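Local coordinates for protein bacteriocin (Pseudomonas syringae pv. tomato, PDB 4FZL) that degrades lipid II, the carrier of peptidoglycan precursors, probably as a calcium-binding colicin M-like phosphatase, and so probably kills competing bacteria, at residues D157-A160 with S161-L165; T113-I116 with Q117-G120; F150-D153 with V154-S158; D15-S19 with P20-A24; A100-H103 with G104-L108. All coordinates share one frame; numbering follows the deposited sequence. Where two conformers were deposited one is given.

How the contacts relate
All five contacts are local. Each is made within one continuous piece of chain, so none closes a long loop. Contact 4 comes first and turns the chain from helix 14-17 into helix 22-33. Contact 5 finishes helix 96-106. Contact 2 is the short helical turn that follows strand 112-113. Contact 3 leads out of strand 142-153, and contact 1 begins helix 159-165 where contact 3 ends; the two share Asp157 and Ser158. Contact 2 touches both of them, and its short helix packs against helix 159-165 of contact 1. Contact 5 touches contact 1 where Ala100 packs on Thr164. Contact 4 touches none of the others.

Contact 1. Residues D157-A160 with S161-L165. With CA (calcium ion), chain C.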
loop_
_atom_site.group_PDB
_atom_site.type_symbol
_atom_site.label_atom_id
_atom_site.label_comp_id
_atom_site.label_asym_id
_atom_site.label_seq_id
_atom_site.Cartn_x
_atom_site.Cartn_y
_atom_site.Cartn_z
ATOM N N ASP A 157 0.114 -13.147 -0.544
ATOM C CA ASP A 157 0.644 -12.802 0.823
ATOM C C ASP A 157 -0.105 -11.805 1.611
ATOM O O ASP A 157 -0.185 -11.949 2.843
ATOM C CB ASP A 157 2.097 -12.308 0.699
ATOM C CG ASP A 157 2.948 -13.356 0.108
ATOM O OD1 ASP A 157 3.883 -12.997 -0.658
ATOM O OD2 ASP A 157 2.566 -14.543 0.405
ATOM N N SER A 158 -0.688 -10.790 0.951
ATOM C CA SER A 158 -1.383 -9.716 1.654
ATOM C C SER A 158 -2.584 -9.275 0.802
ATOM O O SER A 158 -2.411 -8.480 -0.111
ATOM C CB SER A 158 -0.410 -8.533 1.901
ATOM O OG SER A 158 -1.037 -7.360 2.433
ATOM N N ASN A 159 -3.798 -9.816 1.055
ATOM C CA ASN A 159 -4.956 -9.205 0.427
ATOM C C ASN A 159 -4.886 -7.686 0.547
ATOM O O ASN A 159 -5.144 -6.927 -0.444
ATOM C CB ASN A 159 -6.315 -9.617 0.956
ATOM C CG ASN A 159 -7.385 -8.720 0.374
ATOM O OD1 ASN A 159 -7.783 -7.680 0.988
ATOM N ND2 ASN A 159 -7.717 -8.997 -0.904
ATOM N N ALA A 160 -4.509 -7.190 1.715
ATOM C CA ALA A 160 -4.387 -5.707 1.757
ATOM C C ALA A 160 -3.548 -4.958 0.779
ATOM O O ALA A 160 -4.068 -4.097 0.116
ATOM C CB ALA A 160 -4.056 -5.244 3.132
ATOM N N SER A 161 -2.236 -5.264 0.729
ATOM C CA SER A 161 -1.285 -4.697 -0.243
ATOM C C SER A 161 -1.805 -4.896 -1.674
ATOM O O SER A 161 -1.526 -4.122 -2.616
ATOM C CB SER A 161 0.133 -5.285 -0.086
ATOM O OG SER A 161 0.644 -4.779 1.176
ATOM N N TRP A 162 -2.466 -6.031 -1.854
ATOM C CA TRP A 162 -3.095 -6.292 -3.127
ATOM C C TRP A 162 -4.075 -5.187 -3.521
ATOM O O TRP A 162 -4.229 -4.893 -4.692
ATOM C CB TRP A 162 -3.769 -7.673 -3.120
ATOM C CG TRP A 162 -4.425 -8.013 -4.409
ATOM C CD1 TRP A 162 -3.847 -8.490 -5.578
ATOM C CD2 TRP A 162 -5.851 -7.879 -4.686
ATOM N NE1 TRP A 162 -4.825 -8.609 -6.584
ATOM C CE2 TRP A 162 -6.053 -8.274 -6.081
ATOM C CE3 TRP A 162 -6.942 -7.459 -3.932
ATOM C CZ2 TRP A 162 -7.309 -8.226 -6.684
ATOM C CZ3 TRP A 162 -8.192 -7.448 -4.534
ATOM C CH2 TRP A 162 -8.377 -7.833 -5.872
ATOM N N LEU A 163 -4.812 -4.649 -2.593
ATOM C CA LEU A 163 -5.775 -3.597 -2.907
ATOM C C LEU A 163 -5.098 -2.408 -3.527
ATOM O O LEU A 163 -5.669 -1.723 -4.405
ATOM C CB LEU A 163 -6.502 -3.167 -1.639
ATOM C CG LEU A 163 -7.527 -4.124 -1.062
ATOM C CD1 LEU A 163 -8.073 -3.770 0.310
ATOM C CD2 LEU A 163 -8.629 -4.448 -2.097
ATOM N N THR A 164 -3.846 -2.182 -3.129
ATOM C CA THR A 164 -3.081 -1.045 -3.602
ATOM C C THR A 164 -2.308 -1.389 -4.889
ATOM O O THR A 164 -2.286 -0.580 -5.819
ATOM C CB THR A 164 -2.072 -0.622 -2.519
ATOM O OG1 THR A 164 -2.796 -0.229 -1.324
ATOM C CG2 THR A 164 -1.175 0.468 -3.041
ATOM N N LEU A 165 -1.686 -2.568 -4.935
ATOM C CA LEU A 165 -0.732 -2.962 -6.003
ATOM C C LEU A 165 -1.260 -3.936 -7.069
ATOM O O LEU A 165 -0.745 -4.008 -8.190
ATOM C CB LEU A 165 0.462 -3.661 -5.348
ATOM C CG LEU A 165 1.317 -2.720 -4.464
ATOM C CD1 LEU A 165 2.412 -3.526 -3.776
ATOM C CD2 LEU A 165 1.870 -1.525 -5.269
HETATM CA CA CA C . -0.053 -3.578 -10.262
HETATM O O HOH W 1 -2.762 -1.943 0.477
HETATM O O HOH W 2 -2.077 -4.849 -10.932
HETATM O O HOH W 3 -1.483 -2.198 -9.947
#
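Ser158 OG accepts a hydrogen bond from Ser161 N at 3.0 Å, and the bond is almost straight at 170°. This makes Ser158 the N-cap of helix 159-165. Its OG lies trans to the backbone N (chi1 172°), which brings it over the first turn. The backbone follows at once, with Trp162 N giving its hydrogen to Ser158 O at 3.0 Å. Leu163 N reaches two carbonyls, Asn159 O at 3.1 Å and Ala160 O at 2.9 Å. The second of these is approached from above the carbonyl plane. A water hydrogen-bonded to both Ala160 O and Thr164 OG1 bridges the next turn.

Side chains pack outside this polar core. Asn159 ND2 comes within 3.5 Å of Trp162 CE3, with the amide and indole planes turned 41° apart. On the other branch of the amide, OD1 rests 4.0 Å from Leu163 CD1. Ser161 OG turns to Val119 O, its hydrogen-bond partner in the short helix before this region.

At the far end Leu165 O binds the calcium ion at 2.2 Å. Two waters, Asn167 and Asp195 also bind the ion. The helix is thus tied by a serine cap at its start and by a metal at its end. A backbone oxygen serves as the ligand, so the geometry of the site probably depends on how this last turn is held.

Contact 2. Residues T113-I116 with Q117-G120; sequences TFPI and QNVG
Val119 sets its CG2 methyl squarely over the ring of Phe114. The carbon is 3.8 Å from the ring centroid and only 7° off the normal, a CH-pi contact. Two torsions produce it. Phe114 extends its ring away from its own backbone N (chi1 -160°), and Val119 places CG1 trans to N (chi1 173°), which leaves CG2 to meet the ring. Asn118 also approaches this ring, its CB 3.7 Å from Phe114 CE1.

The Asn118 amide crosses the proline ring at a slant, with ND2 3.6 Å from Pro115 CD. That nitrogen donates to Leu90 O, in a loop before this region, so the amide holds the turn to its neighbour while it packs on the proline.

The backbone here is a short, weakly bonded helical turn that follows strand 112-113. Asn118 N donates to Pro115 O at 2.8 Å, and Val119 N donates to Ile116 O at 3.2 Å. Both donors stand above the carbonyl planes. A water links Ile116 O to Gly120 N, where the helix ends. Gly120, with positive phi, is the first residue to leave the helical conformation.

Gln117 bends at chi2 and curls back over the turn. Its OE1 comes within 3.6 Å of Pro115 CB. Ile116 turns away from 117-120 and packs on Ile228. Phe114 packs on Ser161 and Leu165 of helix 159-165.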
loop_
_atom_site.group_PDB
_atom_site.type_symbol
_atom_site.label_atom_id
_atom_site.label_comp_id
_atom_site.label_asym_id
_atom_site.label_seq_id
_atom_site.Cartn_x
_atom_site.Cartn_y
_atom_site.Cartn_z
ATOM N N THR A 113 5.986 6.306 -2.587
ATOM C CA THR A 113 6.911 5.225 -2.232
ATOM C C THR A 113 6.247 4.194 -1.390
ATOM O O THR A 113 5.556 4.559 -0.442
ATOM C CB THR A 113 8.159 5.775 -1.552
ATOM O OG1 THR A 113 8.771 6.712 -2.446
ATOM C CG2 THR A 113 9.112 4.656 -1.148
ATOM N N PHE A 114 6.410 2.917 -1.729
ATOM C CA PHE A 114 5.923 1.792 -0.972
ATOM C C PHE A 114 7.139 0.918 -0.673
ATOM O O PHE A 114 7.488 0.094 -1.452
ATOM C CB PHE A 114 4.859 0.981 -1.719
ATOM C CG PHE A 114 3.985 0.106 -0.839
ATOM C CD1 PHE A 114 4.261 -0.197 0.464
ATOM C CD2 PHE A 114 2.867 -0.462 -1.353
ATOM C CE1 PHE A 114 3.434 -0.972 1.224
ATOM C CE2 PHE A 114 2.058 -1.300 -0.630
ATOM C CZ PHE A 114 2.354 -1.557 0.682
ATOM N N PRO A 115 7.855 1.211 0.419
ATOM C CA PRO A 115 9.106 0.451 0.663
ATOM C C PRO A 115 8.877 -1.069 0.576
ATOM O O PRO A 115 7.880 -1.567 1.143
ATOM C CB PRO A 115 9.533 0.904 2.058
ATOM C CG PRO A 115 8.909 2.302 2.141
ATOM C CD PRO A 115 7.583 2.209 1.471
ATOM N N ILE A 116 9.787 -1.788 -0.072
ATOM C CA ILE A 116 9.483 -3.216 -0.302
ATOM C C ILE A 116 9.193 -3.987 1.002
ATOM O O ILE A 116 8.393 -4.920 1.011
ATOM C CB ILE A 116 10.617 -3.848 -1.194
ATOM C CG1 ILE A 116 10.169 -5.155 -1.838
ATOM C CG2 ILE A 116 11.914 -4.074 -0.378
ATOM C CD1 ILE A 116 11.078 -5.684 -2.947
ATOM N N GLN A 117 9.923 -3.617 2.050
ATOM C CA GLN A 117 9.737 -4.288 3.303
ATOM C C GLN A 117 8.347 -4.052 3.985
ATOM O O GLN A 117 7.920 -4.802 4.818
ATOM C CB GLN A 117 10.913 -3.955 4.227
ATOM C CG GLN A 117 10.884 -2.545 4.731
ATOM C CD GLN A 117 11.667 -1.539 3.890
ATOM O OE1 GLN A 117 11.928 -1.765 2.717
ATOM N NE2 GLN A 117 12.053 -0.423 4.515
ATOM N N ASN A 118 7.629 -3.010 3.519
ATOM C CA ASN A 118 6.302 -2.706 3.998
ATOM C C ASN A 118 5.181 -3.445 3.278
ATOM O O ASN A 118 4.053 -3.475 3.800
ATOM C CB ASN A 118 5.982 -1.226 3.937
ATOM C CG ASN A 118 6.865 -0.365 4.844
ATOM O OD1 ASN A 118 7.732 -0.882 5.536
ATOM N ND2 ASN A 118 6.704 0.977 4.748
ATOM N N VAL A 119 5.490 -4.111 2.183
ATOM C CA VAL A 119 4.448 -4.708 1.379
ATOM C C VAL A 119 3.891 -5.978 2.030
ATOM O O VAL A 119 2.709 -6.263 1.928
ATOM C CB VAL A 119 5.004 -4.996 -0.018
ATOM C CG1 VAL A 119 3.978 -5.799 -0.873
ATOM C CG2 VAL A 119 5.414 -3.665 -0.699
ATOM N N GLY A 120 4.755 -6.717 2.713
ATOM C CA GLY A 120 4.330 -8.000 3.328
ATOM C C GLY A 120 4.575 -9.246 2.504
ATOM O O GLY A 120 3.851 -10.254 2.651
HETATM O O HOH W 4 7.567 -7.170 2.143
#

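Contact 3. Residues F150-D153 with V154-S158. With EDO (1,2-ethanediol), chain K.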
loop_
_atom_site.group_PDB
_atom_site.type_symbol
_atom_site.label_atom_id
_atom_site.label_comp_id
_atom_site.label_asym_id
_atom_site.label_seq_id
_atom_site.Cartn_x
_atom_site.Cartn_y
_atom_site.Cartn_z
ATOM N N PHE A 150 9.649 -11.990 -12.501
ATOM C CA PHE A 150 8.385 -12.744 -12.482
ATOM C C PHE A 150 7.199 -11.930 -11.952
ATOM O O PHE A 150 7.386 -11.100 -11.042
ATOM C CB PHE A 150 8.516 -14.081 -11.728
ATOM C CG PHE A 150 8.906 -13.933 -10.292
ATOM C CD1 PHE A 150 7.985 -13.998 -9.251
ATOM C CD2 PHE A 150 10.231 -13.739 -9.989
ATOM C CE1 PHE A 150 8.419 -13.881 -7.927
ATOM C CE2 PHE A 150 10.661 -13.606 -8.680
ATOM C CZ PHE A 150 9.754 -13.659 -7.645
ATOM N N ALA A 151 6.011 -12.198 -12.503
ATOM C CA ALA A 151 4.796 -11.589 -11.998
ATOM C C ALA A 151 4.441 -12.202 -10.693
ATOM O O ALA A 151 4.634 -13.412 -10.488
ATOM C CB ALA A 151 3.636 -11.759 -12.995
ATOM N N TYR A 152 3.846 -11.396 -9.825
ATOM C CA TYR A 152 3.468 -11.873 -8.522
ATOM C C TYR A 152 2.172 -11.226 -8.072
ATOM O O TYR A 152 2.054 -10.033 -8.040
ATOM C CB TYR A 152 4.556 -11.547 -7.505
ATOM C CG TYR A 152 4.485 -12.322 -6.201
ATOM C CD1 TYR A 152 4.887 -13.665 -6.133
ATOM C CD2 TYR A 152 4.016 -11.720 -5.049
ATOM C CE1 TYR A 152 4.828 -14.355 -4.937
ATOM C CE2 TYR A 152 3.972 -12.400 -3.859
ATOM C CZ TYR A 152 4.358 -13.729 -3.830
ATOM O OH TYR A 152 4.343 -14.435 -2.672
ATOM N N ASP A 153 1.238 -12.074 -7.645
ATOM C CA ASP A 153 -0.048 -11.625 -7.116
ATOM C C ASP A 153 0.172 -11.409 -5.625
ATOM O O ASP A 153 0.277 -12.350 -4.794
ATOM C CB ASP A 153 -1.107 -12.671 -7.407
ATOM C CG ASP A 153 -2.501 -12.268 -6.945
ATOM O OD1 ASP A 153 -2.635 -11.482 -5.985
ATOM O OD2 ASP A 153 -3.457 -12.726 -7.592
ATOM N N VAL A 154 0.200 -10.145 -5.251
ATOM C CA VAL A 154 0.529 -9.766 -3.939
ATOM C C VAL A 154 -0.487 -10.331 -2.916
ATOM O O VAL A 154 -0.220 -10.506 -1.739
ATOM C CB VAL A 154 0.564 -8.211 -3.936
ATOM C CG1 VAL A 154 0.662 -7.758 -2.591
ATOM C CG2 VAL A 154 1.702 -7.731 -4.790
ATOM N N GLY A 155 -1.688 -10.611 -3.442
ATOM C CA GLY A 155 -2.687 -11.252 -2.656
ATOM C C GLY A 155 -2.328 -12.622 -2.167
ATOM O O GLY A 155 -2.936 -13.054 -1.211
ATOM N N LYS A 156 -1.383 -13.313 -2.843
ATOM C CA LYS A 156 -0.771 -14.587 -2.311
ATOM C C LYS A 156 -0.344 -14.373 -0.877
ATOM O O LYS A 156 -0.394 -15.302 -0.043
ATOM C CB LYS A 156 0.447 -15.025 -3.155
ATOM C CG LYS A 156 1.206 -16.284 -2.698
ATOM C CD LYS A 156 0.564 -17.551 -3.191
ATOM C CE LYS A 156 1.445 -18.781 -3.015
ATOM N NZ LYS A 156 0.670 -20.018 -3.343
ATOM N N ASP A 157 0.114 -13.147 -0.544
ATOM C CA ASP A 157 0.644 -12.802 0.823
ATOM C C ASP A 157 -0.105 -11.805 1.611
ATOM O O ASP A 157 -0.185 -11.949 2.843
ATOM C CB ASP A 157 2.097 -12.308 0.699
ATOM C CG ASP A 157 2.948 -13.356 0.108
ATOM O OD1 ASP A 157 3.883 -12.997 -0.658
ATOM O OD2 ASP A 157 2.566 -14.543 0.405
ATOM N N SER A 158 -0.688 -10.790 0.951
ATOM C CA SER A 158 -1.383 -9.716 1.654
ATOM C C SER A 158 -2.584 -9.275 0.802
ATOM O O SER A 158 -2.411 -8.480 -0.111
ATOM C CB SER A 158 -0.410 -8.533 1.901
ATOM O OG SER A 158 -1.037 -7.360 2.433
HETATM C C1 EDO K . 2.490 -16.614 -6.629
HETATM O O1 EDO K . 3.215 -16.945 -7.813
HETATM C C2 EDO K . 1.820 -15.241 -6.840
HETATM O O2 EDO K . 1.538 -14.924 -8.158
#
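The end of strand 142-153 and the helical turn after it are joined here by Tyr152 and Asp157. Tyr152 OH donates to Asp157 OD1 at 2.5 Å, a very short hydrogen bond. The carboxylate oxygen lies at the edge of the ring and near its plane. It is met on its syn side, and the ring and carboxylate planes are 42° apart. OD1 has a second donor, the backbone N of Asn122, so two donors grip this one oxygen.

Asp153 bonds to the turn from the strand side. Its CG swings opposite the main-chain nitrogen (chi1 -178°), which lets OD1 reach Gly155 N at 2.8 Å. The bond uses the anti side of the carboxylate. Asp153 O also accepts from Lys156 N at 2.7 Å. Further on, Val154 O takes two backbone donors, Asp157 N at 2.9 Å and Ser158 N at 2.7 Å.

Lys156 crosses the tyrosine at about a right angle, and its CG lies 3.6 Å from Tyr152 OH. A 1,2-ethanediol molecule, probably from the crystallisation liquor, sits over one face of the same ring. The diol O2 accepts from Asp153 N at 2.9 Å.

Tyr152 also packs on Leu170 of the adjoining strand 167-178 and on the loop at Leu121 and Val123. Val154 meets Ile168 of that strand and Ser161 of helix 159-165, while Asp153 lies against Trp162 of the helix and calcium-binding Asn167.

Contact 4. Residues D15-S19 with P20-A24; sequences DLYCS and PNCLA
A serine-capped type I beta turn, Ser19 to Cys22, carries the chain from helix 14-17 into helix 22-33. Ser19 OG accepts from Asn21 N at 2.9 Å and donates to Leu16 O at 2.7 Å. One hydroxyl therefore ties the end of the first helix to the turn before the second. Its position between the backbone N and the carbonyl carbon (chi1 82°) lets it face both. The turn is closed by Cys22 N, which donates to Ser19 O at 3.1 Å.

Just before it, Cys18 is the centre of an inverse gamma turn, with a weak bond from Ser19 N to Tyr17 O. Together the two turns make the connection between the two helices in the N-terminal helical part of the chain. They lie away from the calcium site.

Asn21 points back at the first helix. Its CB is 4.0 Å from Leu16 CD2, and a water donates to both its OD1 and Asp15 O. Cys22 brings SG to 4.2 Å from Tyr17 CD1, an oblique sulfur-aromatic contact, 60° off the ring normal. The carbonyl O of Cys22 lies at the edge of the same ring.

Neighbouring helices pack around the turn. Tyr17 meets Phe46 edge-to-face, and Cys22 packs on Phe98 of helix 96-106. Asp15 forms a salt bridge with Arg60 of helix 59-70.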
loop_
_atom_site.group_PDB
_atom_site.type_symbol
_atom_site.label_atom_id
_atom_site.label_comp_id
_atom_site.label_asym_id
_atom_site.label_seq_id
_atom_site.Cartn_x
_atom_site.Cartn_y
_atom_site.Cartn_z
ATOM N N ASP A 15 -12.431 4.423 17.114
ATOM C CA ASP A 15 -12.498 2.989 17.450
ATOM C C ASP A 15 -12.886 2.183 16.198
ATOM O O ASP A 15 -12.415 1.045 15.959
ATOM C CB ASP A 15 -13.483 2.778 18.592
ATOM C CG ASP A 15 -12.900 3.045 20.001
ATOM O OD1 ASP A 15 -11.658 3.250 20.168
ATOM O OD2 ASP A 15 -13.726 3.121 20.930
ATOM N N LEU A 16 -13.773 2.741 15.391
ATOM C CA LEU A 16 -14.214 2.067 14.169
ATOM C C LEU A 16 -13.205 2.209 13.036
ATOM O O LEU A 16 -12.944 1.214 12.342
ATOM C CB LEU A 16 -15.562 2.667 13.711
ATOM C CG LEU A 16 -16.798 2.252 14.538
ATOM C CD1 LEU A 16 -18.023 3.063 14.134
ATOM C CD2 LEU A 16 -17.060 0.700 14.475
ATOM N N TYR A 17 -12.646 3.415 12.738
ATOM C CA TYR A 17 -11.776 3.552 11.596
ATOM C C TYR A 17 -10.445 2.879 11.843
ATOM O O TYR A 17 -9.877 2.347 10.941
ATOM C CB TYR A 17 -11.540 5.031 11.325
ATOM C CG TYR A 17 -12.664 5.790 10.711
ATOM C CD1 TYR A 17 -13.448 5.198 9.734
ATOM C CD2 TYR A 17 -12.865 7.127 10.967
ATOM C CE1 TYR A 17 -14.399 5.906 9.030
ATOM C CE2 TYR A 17 -13.818 7.840 10.235
ATOM C CZ TYR A 17 -14.559 7.222 9.256
ATOM O OH TYR A 17 -15.506 7.932 8.527
ATOM N N CYS A 18 -9.930 2.881 13.057
ATOM C CA CYS A 18 -8.651 2.223 13.371
ATOM C C CYS A 18 -8.927 0.775 13.819
ATOM O O CYS A 18 -8.628 0.350 14.948
ATOM C CB CYS A 18 -7.861 2.977 14.461
ATOM S SG CYS A 18 -7.342 4.595 13.812
ATOM N N SER A 19 -9.644 0.059 12.981
ATOM C CA SER A 19 -10.024 -1.305 13.217
ATOM C C SER A 19 -10.337 -1.969 11.854
ATOM O O SER A 19 -10.350 -1.308 10.828
ATOM C CB SER A 19 -11.246 -1.385 14.141
ATOM O OG SER A 19 -12.437 -1.174 13.394
ATOM N N PRO A 20 -10.658 -3.273 11.866
ATOM C CA PRO A 20 -11.155 -3.960 10.648
ATOM C C PRO A 20 -12.474 -3.404 10.141
ATOM O O PRO A 20 -12.862 -3.714 9.030
ATOM C CB PRO A 20 -11.386 -5.374 11.150
ATOM C CG PRO A 20 -10.285 -5.533 12.164
ATOM C CD PRO A 20 -10.401 -4.257 12.930
ATOM N N ASN A 21 -13.155 -2.588 10.942
ATOM C CA ASN A 21 -14.421 -1.943 10.517
ATOM C C ASN A 21 -14.229 -0.674 9.726
ATOM O O ASN A 21 -15.225 -0.021 9.383
ATOM C CB ASN A 21 -15.207 -1.616 11.798
ATOM C CG ASN A 21 -15.580 -2.860 12.594
ATOM O OD1 ASN A 21 -15.334 -2.950 13.807
ATOM N ND2 ASN A 21 -16.172 -3.837 11.900
ATOM N N CYS A 22 -12.974 -0.327 9.416
ATOM C CA CYS A 22 -12.666 0.956 8.720
ATOM C C CYS A 22 -13.464 1.119 7.434
ATOM O O CYS A 22 -14.161 2.114 7.291
ATOM C CB CYS A 22 -11.190 1.024 8.405
ATOM S SG CYS A 22 -10.689 2.687 7.870
ATOM N N LEU A 23 -13.400 0.140 6.521
ATOM C CA LEU A 23 -14.023 0.331 5.241
ATOM C C LEU A 23 -15.514 0.528 5.382
ATOM O O LEU A 23 -16.085 1.451 4.764
ATOM C CB LEU A 23 -13.713 -0.818 4.299
ATOM C CG LEU A 23 -14.393 -0.827 2.917
ATOM C CD1 LEU A 23 -13.915 0.388 2.150
ATOM C CD2 LEU A 23 -14.119 -2.130 2.138
ATOM N N ALA A 24 -16.178 -0.406 6.081
ATOM C CA ALA A 24 -17.657 -0.332 6.228
ATOM C C ALA A 24 -18.070 1.072 6.809
ATOM O O ALA A 24 -19.078 1.668 6.446
ATOM C CB ALA A 24 -18.172 -1.419 7.149
HETATM O O HOH W 5 -13.943 -1.179 15.936
#

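Contact 5. Residues A100-H103 with G104-L108; sequences ALAH and GMFGL
Gly104 lies one turn past Ala100 and donates its N-H to Ala100 O at 3.2 Å. A second bond, to Leu101 O, is weak. Gly104 is buried and also forms a backbone hydrogen bond with Thr222.

Met105 N donates to Ala102 O at 3.1 Å, from above the carbonyl plane. Its link to Leu101 O is long and weak.

Phe106 N shares that acceptor, reaching Ala102 O at 2.8 Å from nearly straight ahead of the carbonyl, so two donors grip one oxygen. The ring passes the same oxygen, with Phe106 CD2 at 3.3 Å from Ala102 O and 4.2 Å from Ala102 CB. Lys44 makes a cation-pi contact with the Phe106 ring.

Gly107 N donates to His103 O at 2.8 Å. Its CA then sits over the centre of the His103 ring, 4.0 Å from the centroid and 12° off the normal. This is a CH-pi contact. The imidazole is turned to the side of the carbonyl carbon (chi1 -165°), which brings its face under the glycine. Both its nitrogens are bonded, ND1 to Tyr83 OH and NE2 to Ala110 O, and these fix the rotation of the ring.

Leu108 then leaves the helix with positive phi (59°). Mixed i+3 and i+4 bonds, followed by a residue of positive phi, are typical of the C-terminal end of an alpha helix, here helix 96-106.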
loop_
_atom_site.group_PDB
_atom_site.type_symbol
_atom_site.label_atom_id
_atom_site.label_comp_id
_atom_site.label_asym_id
_atom_site.label_seq_id
_atom_site.Cartn_x
_atom_site.Cartn_y
_atom_site.Cartn_z
ATOM N N ALA A 100 -3.315 5.366 -0.588
ATOM C CA ALA A 100 -3.170 5.282 -2.037
ATOM C C ALA A 100 -4.398 5.893 -2.714
ATOM O O ALA A 100 -4.280 6.520 -3.823
ATOM C CB ALA A 100 -2.900 3.850 -2.477
ATOM N N LEU A 101 -5.577 5.609 -2.161
ATOM C CA LEU A 101 -6.811 6.168 -2.741
ATOM C C LEU A 101 -6.785 7.740 -2.695
ATOM O O LEU A 101 -7.039 8.474 -3.663
ATOM C CB LEU A 101 -8.057 5.650 -1.993
ATOM C CG LEU A 101 -9.406 6.251 -2.381
ATOM C CD1 LEU A 101 -9.688 5.689 -3.755
ATOM C CD2 LEU A 101 -10.401 5.717 -1.360
ATOM N N ALA A 102 -6.486 8.219 -1.491
ATOM C CA ALA A 102 -6.287 9.663 -1.257
ATOM C C ALA A 102 -5.277 10.274 -2.271
ATOM O O ALA A 102 -5.521 11.355 -2.807
ATOM C CB ALA A 102 -5.855 9.953 0.199
ATOM N N HIS A 103 -4.179 9.569 -2.531
ATOM C CA HIS A 103 -3.134 10.088 -3.324
ATOM C C HIS A 103 -3.640 10.258 -4.758
ATOM O O HIS A 103 -3.244 11.167 -5.449
ATOM C CB HIS A 103 -1.907 9.177 -3.293
ATOM C CG HIS A 103 -0.694 9.843 -3.816
ATOM N ND1 HIS A 103 0.040 10.704 -3.057
ATOM C CD2 HIS A 103 -0.087 9.801 -5.086
ATOM C CE1 HIS A 103 1.025 11.183 -3.824
ATOM N NE2 HIS A 103 0.963 10.587 -5.040
ATOM N N GLY A 104 -4.513 9.367 -5.237
ATOM C CA GLY A 104 -5.002 9.499 -6.646
ATOM C C GLY A 104 -5.899 10.751 -6.827
ATOM O O GLY A 104 -6.051 11.273 -7.921
ATOM N N MET A 105 -6.503 11.209 -5.738
ATOM C CA MET A 105 -7.397 12.364 -5.804
ATOM C C MET A 105 -6.790 13.678 -5.299
ATOM O O MET A 105 -7.312 14.754 -5.596
ATOM C CB MET A 105 -8.669 12.081 -5.013
ATOM C CG MET A 105 -9.632 11.116 -5.695
ATOM S SD MET A 105 -10.690 10.501 -4.378
ATOM C CE MET A 105 -10.250 11.807 -3.240
ATOM N N PHE A 106 -5.724 13.590 -4.508
ATOM C CA PHE A 106 -5.101 14.788 -3.935
ATOM C C PHE A 106 -3.633 14.943 -4.247
ATOM O O PHE A 106 -3.114 16.050 -4.094
ATOM C CB PHE A 106 -5.251 14.819 -2.413
ATOM C CG PHE A 106 -6.676 14.719 -1.927
ATOM C CD1 PHE A 106 -7.611 15.626 -2.399
ATOM C CD2 PHE A 106 -7.082 13.699 -1.148
ATOM C CE1 PHE A 106 -8.938 15.547 -2.030
ATOM C CE2 PHE A 106 -8.395 13.612 -0.744
ATOM C CZ PHE A 106 -9.328 14.509 -1.197
ATOM N N GLY A 107 -2.973 13.881 -4.737
ATOM C CA GLY A 107 -1.532 13.878 -4.911
ATOM C C GLY A 107 -0.951 14.451 -6.204
ATOM O O GLY A 107 0.273 14.417 -6.351
ATOM N N LEU A 108 -1.793 14.975 -7.116
ATOM C CA LEU A 108 -1.321 15.667 -8.344
ATOM C C LEU A 108 -0.447 14.794 -9.257
ATOM O O LEU A 108 0.414 15.280 -9.937
ATOM C CB LEU A 108 -0.542 16.910 -7.939
ATOM C CG LEU A 108 -1.313 17.920 -7.095
ATOM C CD1 LEU A 108 -0.391 19.098 -6.782
ATOM C CD2 LEU A 108 -2.580 18.393 -7.814
#